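Side-chain contacts in gluconate kinase (Lactobacillus acidophilus, PDB 3LL3), which binds ATP and D-xylulose and probably transfers phosphate from ATP to a sugar or sugar acid such as gluconate, like other FGGY-family kinases: residues F215-E220 against L225-D230; D253-N258 against I265-D270; Y280-A285 against Y290-P295. One frame throughout, in Å; residues are numbered along the deposited sequence.

Interaction 1. Residues F215-E220 against L225-D230; sequences FPIKTE and LGIDSD
Phe215 and Ile217, on the way into the short helix 219-225, face Ile227, Ser229 and Asp230 on the way out, so the contact closes the base of a helical connection between strands 213-214 and 232-238 in the N-terminal FGGY domain. Lys218 sits at the N-cap of the helix. At the other end Gly226, at positive phi, finishes a Schellman motif and turns the chain back. The two isoleucines then meet tip to tip, CD1 of Ile217 lying 3.6 Å from CD1 of Ile227. Ile217 reaches over with its CD1 branch extended (chi2 176°), while Ile227 has CG1 set between the backbone N and the carbonyl carbon (chi1 58°). Ile233 packs on Ile217, while Ile71 and Thr64 touch Ile227. Nearer the surface, across this contact the Phe215 ring meets backbone oxygens. Its CZ comes 3.7 Å from Ser229 O at an oblique angle, and its CE1 comes 4.1 Å from Asp230 O, which lies at the ring edge near the plane. Across a cis peptide bond, Pro216 CB sits 3.6 Å above one face of the Phe215 ring, offset toward the rim. The two chain segments thus meet by van der Waals packing alone, without a hydrogen bond between them, a contact that shields methyl groups from water but provides little directional grip.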
loop_
_atom_site.group_PDB
_atom_site.type_symbol
_atom_site.label_atom_id
_atom_site.label_comp_id
_atom_site.label_asym_id
_atom_site.label_seq_id
_atom_site.Cartn_x
_atom_site.Cartn_y
_atom_site.Cartn_z
ATOM N N PHE A 215 -45.321 10.696 -30.068
ATOM C CA PHE A 215 -46.742 10.373 -30.111
ATOM C C PHE A 215 -47.071 9.779 -31.479
ATOM O O PHE A 215 -46.443 10.143 -32.477
ATOM C CB PHE A 215 -47.546 11.664 -29.910
ATOM C CG PHE A 215 -48.968 11.453 -29.436
ATOM C CD1 PHE A 215 -49.244 11.202 -28.094
ATOM C CD2 PHE A 215 -50.037 11.540 -30.329
ATOM C CE1 PHE A 215 -50.558 11.019 -27.656
ATOM C CE2 PHE A 215 -51.358 11.363 -29.892
ATOM C CZ PHE A 215 -51.617 11.100 -28.562
ATOM N N PRO A 216 -48.041 8.849 -31.538
ATOM C CA PRO A 216 -48.758 8.271 -30.403
ATOM C C PRO A 216 -48.165 6.942 -29.992
ATOM O O PRO A 216 -47.352 6.385 -30.715
ATOM C CB PRO A 216 -50.161 8.010 -30.971
ATOM C CG PRO A 216 -50.106 8.401 -32.447
ATOM C CD PRO A 216 -48.666 8.455 -32.810
ATOM N N ILE A 217 -48.593 6.439 -28.841
ATOM C CA ILE A 217 -48.284 5.082 -28.428
ATOM C C ILE A 217 -49.219 4.145 -29.181
ATOM O O ILE A 217 -50.376 4.497 -29.437
ATOM C CB ILE A 217 -48.505 4.916 -26.914
ATOM C CG1 ILE A 217 -47.536 5.813 -26.134
ATOM C CG2 ILE A 217 -48.359 3.460 -26.499
ATOM C CD1 ILE A 217 -47.740 5.787 -24.626
ATOM N N LYS A 218 -48.722 2.968 -29.548
ATOM C CA LYS A 218 -49.519 2.001 -30.302
ATOM C C LYS A 218 -50.641 1.422 -29.433
ATOM O O LYS A 218 -50.410 1.094 -28.266
ATOM C CB LYS A 218 -48.624 0.895 -30.863
ATOM C CG LYS A 218 -47.583 1.398 -31.861
ATOM C CD LYS A 218 -47.003 0.266 -32.717
ATOM C CE LYS A 218 -46.044 -0.628 -31.927
ATOM N NZ LYS A 218 -45.584 -1.816 -32.722
ATOM N N THR A 219 -51.848 1.296 -30.003
ATOM C CA THR A 219 -53.024 0.868 -29.238
ATOM C C THR A 219 -52.746 -0.384 -28.444
ATOM O O THR A 219 -53.201 -0.529 -27.321
ATOM C CB THR A 219 -54.264 0.529 -30.109
ATOM O OG1 THR A 219 -54.221 1.229 -31.358
ATOM C CG2 THR A 219 -55.531 0.885 -29.356
ATOM N N GLU A 220 -52.027 -1.308 -29.059
ATOM C CA GLU A 220 -51.639 -2.538 -28.387
ATOM C C GLU A 220 -51.105 -2.253 -26.991
ATOM O O GLU A 220 -51.571 -2.825 -26.004
ATOM C CB GLU A 220 -50.567 -3.253 -29.195
ATOM C CG GLU A 220 -49.914 -4.416 -28.482
ATOM C CD GLU A 220 -48.882 -5.086 -29.361
ATOM O OE1 GLU A 220 -48.717 -4.627 -30.512
ATOM O OE2 GLU A 220 -48.240 -6.062 -28.912
ATOM N N LEU A 225 -50.322 -1.558 -21.033
ATOM C CA LEU A 225 -49.701 -0.734 -20.005
ATOM C C LEU A 225 -50.732 -0.140 -19.037
ATOM O O LEU A 225 -50.387 0.331 -17.954
ATOM C CB LEU A 225 -48.867 0.377 -20.644
ATOM C CG LEU A 225 -47.743 -0.027 -21.596
ATOM C CD1 LEU A 225 -46.789 1.135 -21.763
ATOM C CD2 LEU A 225 -46.992 -1.263 -21.107
ATOM N N GLY A 226 -51.998 -0.158 -19.429
ATOM C CA GLY A 226 -53.047 0.302 -18.544
ATOM C C GLY A 226 -53.215 1.801 -18.614
ATOM O O GLY A 226 -53.633 2.433 -17.640
ATOM N N ILE A 227 -52.916 2.371 -19.774
ATOM C CA ILE A 227 -52.936 3.818 -19.948
ATOM C C ILE A 227 -54.055 4.296 -20.887
ATOM O O ILE A 227 -54.866 3.508 -21.348
ATOM C CB ILE A 227 -51.551 4.331 -20.418
ATOM C CG1 ILE A 227 -51.144 3.658 -21.736
ATOM C CG2 ILE A 227 -50.508 4.037 -19.357
ATOM C CD1 ILE A 227 -49.732 4.044 -22.231
ATOM N N ASP A 228 -54.103 5.603 -21.128
ATOM C CA ASP A 228 -55.098 6.237 -21.992
ATOM C C ASP A 228 -54.507 6.333 -23.372
ATOM O O ASP A 228 -53.286 6.238 -23.533
ATOM C CB ASP A 228 -55.339 7.692 -21.567
ATOM C CG ASP A 228 -56.040 7.815 -20.253
ATOM O OD1 ASP A 228 -56.006 6.851 -19.464
ATOM O OD2 ASP A 228 -56.629 8.894 -20.006
ATOM N N SER A 229 -55.359 6.600 -24.356
ATOM C CA SER A 229 -54.887 6.925 -25.693
ATOM C C SER A 229 -54.324 8.348 -25.753
ATOM O O SER A 229 -53.781 8.746 -26.780
ATOM C CB SER A 229 -56.012 6.761 -26.735
ATOM O OG SER A 229 -57.001 7.767 -26.592
ATOM N N ASP A 230 -54.453 9.125 -24.677
ATOM C CA ASP A 230 -53.848 10.461 -24.691
ATOM C C ASP A 230 -52.573 10.580 -23.848
ATOM O O ASP A 230 -51.929 11.624 -23.835
ATOM C CB ASP A 230 -54.858 11.556 -24.357
ATOM C CG ASP A 230 -55.821 11.138 -23.290
ATOM O OD1 ASP A 230 -55.363 10.430 -22.362
ATOM O OD2 ASP A 230 -57.020 11.516 -23.384
#

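Interaction 2. Residues D253-N258 against I265-D270; sequences DHCALN and IRTIVD
The flat groups that meet here are peptide units of two antiparallel strands, with Ala256 facing Arg266, while Thr267, opposite Cys255, reaches the carbonyl of His254 with its hydroxyl. Arg266 N donates to Ala256 O at 2.9 Å and Ala256 N to Arg266 O at 2.7 Å; together these make a hydrogen-bonded pair of the hairpin 254-259/263-269. One face of this ribbon carries Ala256 and Arg266, the other Leu257 and Ile265. On the latter, Ile265 has CG1 anti to the backbone N (chi1 -175°), and the turn at chi2 (75°) then brings CD1 over to the other strand, 4.0 Å from Cys255 CB and equally far from Leu257 CB. Ala383, Ala384 and Leu387 of helix 365-388 pack over Ile265. Farther along, the Thr267 hydroxyl donates to His254 O, with OG1 2.8 Å away in the carbonyl plane, while Thr267 CB rests 3.9 Å from Cys255 SG. With a valine in its place, the His254 carbonyl would probably lose this hydroxyl donor and that end of the strand pair would be held less firmly. Arg266 extends its chain from CG to NE off the other face, where it belongs to the D-xylulose pocket. Backbone bonds and one side-chain hydroxyl therefore fix the strand that presents this arginine, and the apolar face presses the same strand against helix 365-388.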
loop_
_atom_site.group_PDB
_atom_site.type_symbol
_atom_site.label_atom_id
_atom_site.label_comp_id
_atom_site.label_asym_id
_atom_site.label_seq_id
_atom_site.Cartn_x
_atom_site.Cartn_y
_atom_site.Cartn_z
ATOM N N ASP A 253 -22.325 27.017 -10.777
ATOM C CA ASP A 253 -22.139 27.405 -9.378
ATOM C C ASP A 253 -22.262 26.179 -8.478
ATOM O O ASP A 253 -21.850 26.214 -7.321
ATOM C CB ASP A 253 -23.154 28.469 -8.931
ATOM C CG ASP A 253 -22.864 29.858 -9.505
ATOM O OD1 ASP A 253 -21.696 30.184 -9.794
ATOM O OD2 ASP A 253 -23.824 30.641 -9.663
ATOM N N HIS A 254 -22.848 25.109 -9.004
ATOM C CA HIS A 254 -22.976 23.854 -8.272
ATOM C C HIS A 254 -22.295 22.684 -9.000
ATOM O O HIS A 254 -22.058 22.749 -10.211
ATOM C CB HIS A 254 -24.452 23.524 -8.045
ATOM C CG HIS A 254 -25.123 24.380 -7.010
ATOM N ND1 HIS A 254 -25.347 25.730 -7.183
ATOM C CD2 HIS A 254 -25.654 24.064 -5.805
ATOM C CE1 HIS A 254 -25.968 26.211 -6.122
ATOM N NE2 HIS A 254 -26.169 25.221 -5.270
ATOM N N CYS A 255 -21.958 21.636 -8.249
ATOM C CA CYS A 255 -21.567 20.340 -8.817
ATOM C C CYS A 255 -22.500 19.289 -8.217
ATOM O O CYS A 255 -23.042 19.486 -7.128
ATOM C CB CYS A 255 -20.128 19.983 -8.422
ATOM S SG CYS A 255 -18.806 20.915 -9.259
ATOM N N ALA A 256 -22.678 18.168 -8.894
ATOM C CA ALA A 256 -23.383 17.041 -8.300
ATOM C C ALA A 256 -22.403 15.894 -8.045
ATOM O O ALA A 256 -21.657 15.470 -8.945
ATOM C CB ALA A 256 -24.546 16.590 -9.183
ATOM N N LEU A 257 -22.378 15.432 -6.799
ATOM C CA LEU A 257 -21.535 14.309 -6.378
ATOM C C LEU A 257 -22.458 13.172 -5.946
ATOM O O LEU A 257 -23.226 13.294 -4.971
ATOM C CB LEU A 257 -20.665 14.711 -5.188
ATOM C CG LEU A 257 -19.918 13.549 -4.523
ATOM C CD1 LEU A 257 -18.842 13.042 -5.492
ATOM C CD2 LEU A 257 -19.320 13.968 -3.212
ATOM N N ASN A 258 -22.412 12.064 -6.663
ATOM C CA ASN A 258 -23.170 10.914 -6.218
ATOM C C ASN A 258 -22.201 9.791 -5.949
ATOM O O ASN A 258 -21.284 9.545 -6.741
ATOM C CB ASN A 258 -24.169 10.477 -7.263
ATOM C CG ASN A 258 -24.943 9.249 -6.836
ATOM O OD1 ASN A 258 -25.850 9.327 -6.007
ATOM N ND2 ASN A 258 -24.591 8.105 -7.406
ATOM N N ILE A 265 -18.728 12.673 -10.313
ATOM C CA ILE A 265 -18.758 14.120 -10.105
ATOM C C ILE A 265 -19.123 14.828 -11.421
ATOM O O ILE A 265 -18.538 14.540 -12.471
ATOM C CB ILE A 265 -17.412 14.654 -9.523
ATOM C CG1 ILE A 265 -17.522 16.154 -9.204
ATOM C CG2 ILE A 265 -16.243 14.366 -10.442
ATOM C CD1 ILE A 265 -18.354 16.443 -7.918
ATOM N N ARG A 266 -20.097 15.737 -11.373
ATOM C CA ARG A 266 -20.584 16.402 -12.579
ATOM C C ARG A 266 -20.981 17.854 -12.354
ATOM O O ARG A 266 -21.345 18.262 -11.244
ATOM C CB ARG A 266 -21.827 15.710 -13.098
ATOM C CG ARG A 266 -21.694 14.247 -13.326
ATOM C CD ARG A 266 -23.042 13.698 -13.693
ATOM N NE ARG A 266 -23.030 12.252 -13.855
ATOM C CZ ARG A 266 -23.602 11.395 -13.011
ATOM N NH1 ARG A 266 -24.244 11.838 -11.923
ATOM N NH2 ARG A 266 -23.536 10.087 -13.272
ATOM N N THR A 267 -20.972 18.607 -13.442
ATOM C CA THR A 267 -21.386 19.995 -13.415
ATOM C C THR A 267 -21.833 20.406 -14.814
ATOM O O THR A 267 -21.435 19.789 -15.794
ATOM C CB THR A 267 -20.242 20.906 -12.906
ATOM O OG1 THR A 267 -20.765 22.203 -12.599
ATOM C CG2 THR A 267 -19.120 21.021 -13.957
ATOM N N ILE A 268 -22.658 21.441 -14.906
ATOM C CA ILE A 268 -23.198 21.879 -16.184
ATOM C C ILE A 268 -22.673 23.271 -16.497
ATOM O O ILE A 268 -22.767 24.176 -15.656
ATOM C CB ILE A 268 -24.733 21.868 -16.140
ATOM C CG1 ILE A 268 -25.229 20.419 -16.055
ATOM C CG2 ILE A 268 -25.324 22.601 -17.348
ATOM C CD1 ILE A 268 -26.695 20.272 -15.765
ATOM N N VAL A 269 -22.100 23.429 -17.691
ATOM C CA VAL A 269 -21.478 24.691 -18.096
ATOM C C VAL A 269 -22.149 25.214 -19.363
ATOM O O VAL A 269 -22.892 24.472 -20.021
ATOM C CB VAL A 269 -19.950 24.536 -18.311
ATOM C CG1 VAL A 269 -19.278 24.191 -17.006
ATOM C CG2 VAL A 269 -19.662 23.438 -19.343
ATOM N N ASP A 270 -21.910 26.478 -19.713
ATOM C CA ASP A 270 -22.670 27.077 -20.827
ATOM C C ASP A 270 -22.029 26.936 -22.206
ATOM O O ASP A 270 -22.578 27.411 -23.200
ATOM C CB ASP A 270 -23.033 28.540 -20.563
ATOM C CG ASP A 270 -21.824 29.410 -20.284
ATOM O OD1 ASP A 270 -20.678 28.987 -20.542
ATOM O OD2 ASP A 270 -22.025 30.536 -19.790
#

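Interaction 3. Residues Y280-A285 against Y290-P295; sequences YFCYPA and YLLGGP. With XUL (D-xylulose), chain E.
Strands 281-284 and 290-295 run antiparallel at 159°, with two hydrogen-bonded pairs, Phe281 with Gly293 and Tyr283 with Leu291. They form a beta hairpin at the edge of the C-terminal domain's mixed sheet, and one of its faces lines the sugar pocket. There the Phe281 ring is sandwiched. On one face lies Gly293, its CA 3.8 Å from the ring centroid and 20° off the normal, a CH-pi contact; on the opposite face Tyr283 CE2 stands 3.3 Å above the ring centre. Leu291 O approaches in the plane at the ring edge, 3.4 Å from Phe281 CE1. Phe281 holds CG between its backbone N and carbonyl carbon (chi1 63°), which folds the ring over the neighbouring strand; a beta carbon on Gly293 would run into Phe281 CZ, so the lack of a side chain lets the ring lie this close over the glycine. On the hairpin's other face, Leu292 CD2 packs 3.6 Å from Cys282 CB, and Pro284 CB lies 3.8 Å from Tyr290 CD2, ring against ring at a slant. The Tyr290 hydroxyl is bonded to Lys287 O in the turn. D-xylulose, hydrogen-bonded by Asp239, Arg344, His81 and Met80, gets packing contacts from this hairpin: Phe281 CE2 is 3.4 Å from its O1, and Pro295 CB is 3.7 Å from its O3.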
loop_
_atom_site.group_PDB
_atom_site.type_symbol
_atom_site.label_atom_id
_atom_site.label_comp_id
_atom_site.label_asym_id
_atom_site.label_seq_id
_atom_site.Cartn_x
_atom_site.Cartn_y
_atom_site.Cartn_z
ATOM N N TYR A 280 -11.970 14.299 -18.264
ATOM C CA TYR A 280 -13.402 14.323 -17.964
ATOM C C TYR A 280 -14.204 14.390 -19.258
ATOM O O TYR A 280 -13.707 14.887 -20.272
ATOM C CB TYR A 280 -13.780 15.499 -17.028
ATOM C CG TYR A 280 -13.455 16.870 -17.579
ATOM C CD1 TYR A 280 -14.262 17.464 -18.546
ATOM C CD2 TYR A 280 -12.347 17.576 -17.125
ATOM C CE1 TYR A 280 -13.961 18.726 -19.059
ATOM C CE2 TYR A 280 -12.035 18.832 -17.625
ATOM C CZ TYR A 280 -12.840 19.402 -18.595
ATOM O OH TYR A 280 -12.532 20.643 -19.096
ATOM N N PHE A 281 -15.438 13.892 -19.234
ATOM C CA PHE A 281 -16.236 13.915 -20.439
ATOM C C PHE A 281 -16.914 15.268 -20.576
ATOM O O PHE A 281 -17.052 16.008 -19.596
ATOM C CB PHE A 281 -17.268 12.773 -20.459
ATOM C CG PHE A 281 -18.313 12.835 -19.332
ATOM C CD1 PHE A 281 -19.242 13.868 -19.268
ATOM C CD2 PHE A 281 -18.379 11.835 -18.377
ATOM C CE1 PHE A 281 -20.213 13.908 -18.274
ATOM C CE2 PHE A 281 -19.345 11.868 -17.359
ATOM C CZ PHE A 281 -20.264 12.906 -17.315
ATOM N N CYS A 282 -17.333 15.585 -21.792
ATOM C CA CYS A 282 -18.204 16.733 -22.032
ATOM C C CYS A 282 -19.358 16.280 -22.926
ATOM O O CYS A 282 -19.154 15.993 -24.113
ATOM C CB CYS A 282 -17.431 17.898 -22.653
ATOM S SG CYS A 282 -18.444 19.311 -23.206
ATOM N N TYR A 283 -20.550 16.168 -22.335
ATOM C CA TYR A 283 -21.745 15.653 -23.015
ATOM C C TYR A 283 -22.773 16.775 -23.144
ATOM O O TYR A 283 -23.381 17.191 -22.137
ATOM C CB TYR A 283 -22.413 14.503 -22.237
ATOM C CG TYR A 283 -21.554 13.277 -21.976
ATOM C CD1 TYR A 283 -20.505 12.934 -22.830
ATOM C CD2 TYR A 283 -21.821 12.435 -20.896
ATOM C CE1 TYR A 283 -19.737 11.803 -22.604
ATOM C CE2 TYR A 283 -21.047 11.307 -20.651
ATOM C CZ TYR A 283 -20.007 10.998 -21.514
ATOM O OH TYR A 283 -19.237 9.879 -21.300
ATOM N N PRO A 284 -22.978 17.269 -24.374
ATOM C CA PRO A 284 -23.974 18.331 -24.594
ATOM C C PRO A 284 -25.381 17.942 -24.119
ATOM O O PRO A 284 -25.753 16.764 -24.196
ATOM C CB PRO A 284 -23.976 18.508 -26.125
ATOM C CG PRO A 284 -22.644 18.024 -26.579
ATOM C CD PRO A 284 -22.220 16.940 -25.596
ATOM N N ALA A 285 -26.147 18.923 -23.648
ATOM C CA ALA A 285 -27.563 18.731 -23.336
ATOM C C ALA A 285 -28.411 19.561 -24.319
ATOM O O ALA A 285 -29.511 19.168 -24.724
ATOM C CB ALA A 285 -27.846 19.143 -21.876
ATOM N N TYR A 290 -23.846 22.053 -21.199
ATOM C CA TYR A 290 -22.921 20.952 -21.437
ATOM C C TYR A 290 -22.578 20.264 -20.118
ATOM O O TYR A 290 -22.179 20.914 -19.158
ATOM C CB TYR A 290 -21.652 21.468 -22.155
ATOM C CG TYR A 290 -22.031 22.104 -23.470
ATOM C CD1 TYR A 290 -22.562 23.389 -23.510
ATOM C CD2 TYR A 290 -21.945 21.392 -24.660
ATOM C CE1 TYR A 290 -22.952 23.969 -24.708
ATOM C CE2 TYR A 290 -22.346 21.964 -25.867
ATOM C CZ TYR A 290 -22.846 23.252 -25.883
ATOM O OH TYR A 290 -23.245 23.823 -27.075
ATOM N N LEU A 291 -22.743 18.946 -20.084
ATOM C CA LEU A 291 -22.502 18.179 -18.875
ATOM C C LEU A 291 -21.056 17.724 -18.821
ATOM O O LEU A 291 -20.602 16.934 -19.667
ATOM C CB LEU A 291 -23.457 16.983 -18.789
ATOM C CG LEU A 291 -23.363 16.142 -17.505
ATOM C CD1 LEU A 291 -24.052 16.851 -16.338
ATOM C CD2 LEU A 291 -24.018 14.779 -17.754
ATOM N N LEU A 292 -20.315 18.259 -17.854
ATOM C CA LEU A 292 -18.950 17.831 -17.618
ATOM C C LEU A 292 -18.934 16.855 -16.468
ATOM O O LEU A 292 -19.643 17.033 -15.483
ATOM C CB LEU A 292 -18.046 19.017 -17.287
ATOM C CG LEU A 292 -18.126 20.243 -18.202
ATOM C CD1 LEU A 292 -17.130 21.308 -17.719
ATOM C CD2 LEU A 292 -17.860 19.867 -19.656
ATOM N N GLY A 293 -18.114 15.819 -16.556
ATOM C CA GLY A 293 -18.001 14.967 -15.393
ATOM C C GLY A 293 -16.975 13.869 -15.459
ATOM O O GLY A 293 -16.330 13.639 -16.502
ATOM N N GLY A 294 -16.833 13.201 -14.318
ATOM C CA GLY A 294 -15.977 12.043 -14.173
ATOM C C GLY A 294 -16.756 10.899 -13.539
ATOM O O GLY A 294 -17.231 11.014 -12.404
ATOM N N PRO A 295 -16.919 9.796 -14.273
ATOM C CA PRO A 295 -17.467 8.593 -13.651
ATOM C C PRO A 295 -16.324 7.904 -12.893
ATOM O O PRO A 295 -15.239 7.779 -13.423
ATOM C CB PRO A 295 -17.892 7.740 -14.843
ATOM C CG PRO A 295 -17.187 8.333 -16.055
ATOM C CD PRO A 295 -16.441 9.556 -15.648
HETATM C C1 XUL E . -22.154 8.554 -17.276
HETATM C C2 XUL E . -21.181 7.467 -17.765
HETATM C C3 XUL E . -21.413 5.978 -17.384
HETATM C C4 XUL E . -22.803 5.643 -16.807
HETATM C C5 XUL E . -23.936 5.688 -17.849
HETATM O O1 XUL E . -21.491 9.424 -16.389
HETATM O O2 XUL E . -20.210 7.790 -18.407
HETATM O O3 XUL E . -20.478 5.598 -16.405
HETATM O O4 XUL E . -22.732 4.343 -16.269
HETATM O O5 XUL E . -25.027 4.893 -17.452
#

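How the interactions relate
Interactions 2 and 3 are buried parts of one C-terminal sheet, their centres about 9 Å apart, whereas interaction 1 lies in the N-terminal domain, its centre about 36 Å from that of interaction 2, and is partly exposed. The two hairpins join where strands 263-269 and 289-296 run side by side: Thr267 O is 2.8 Å from Leu292 N, probably a hydrogen bond, and Ile265 O with Gly294 N probably makes another. Both supply residues to the D-xylulose pocket, an arginine from interaction 2 and aromatic rings with a proline from interaction 3. Regular backbone bonding governs these two; interaction 1, far from the sugar, relies on loop packing.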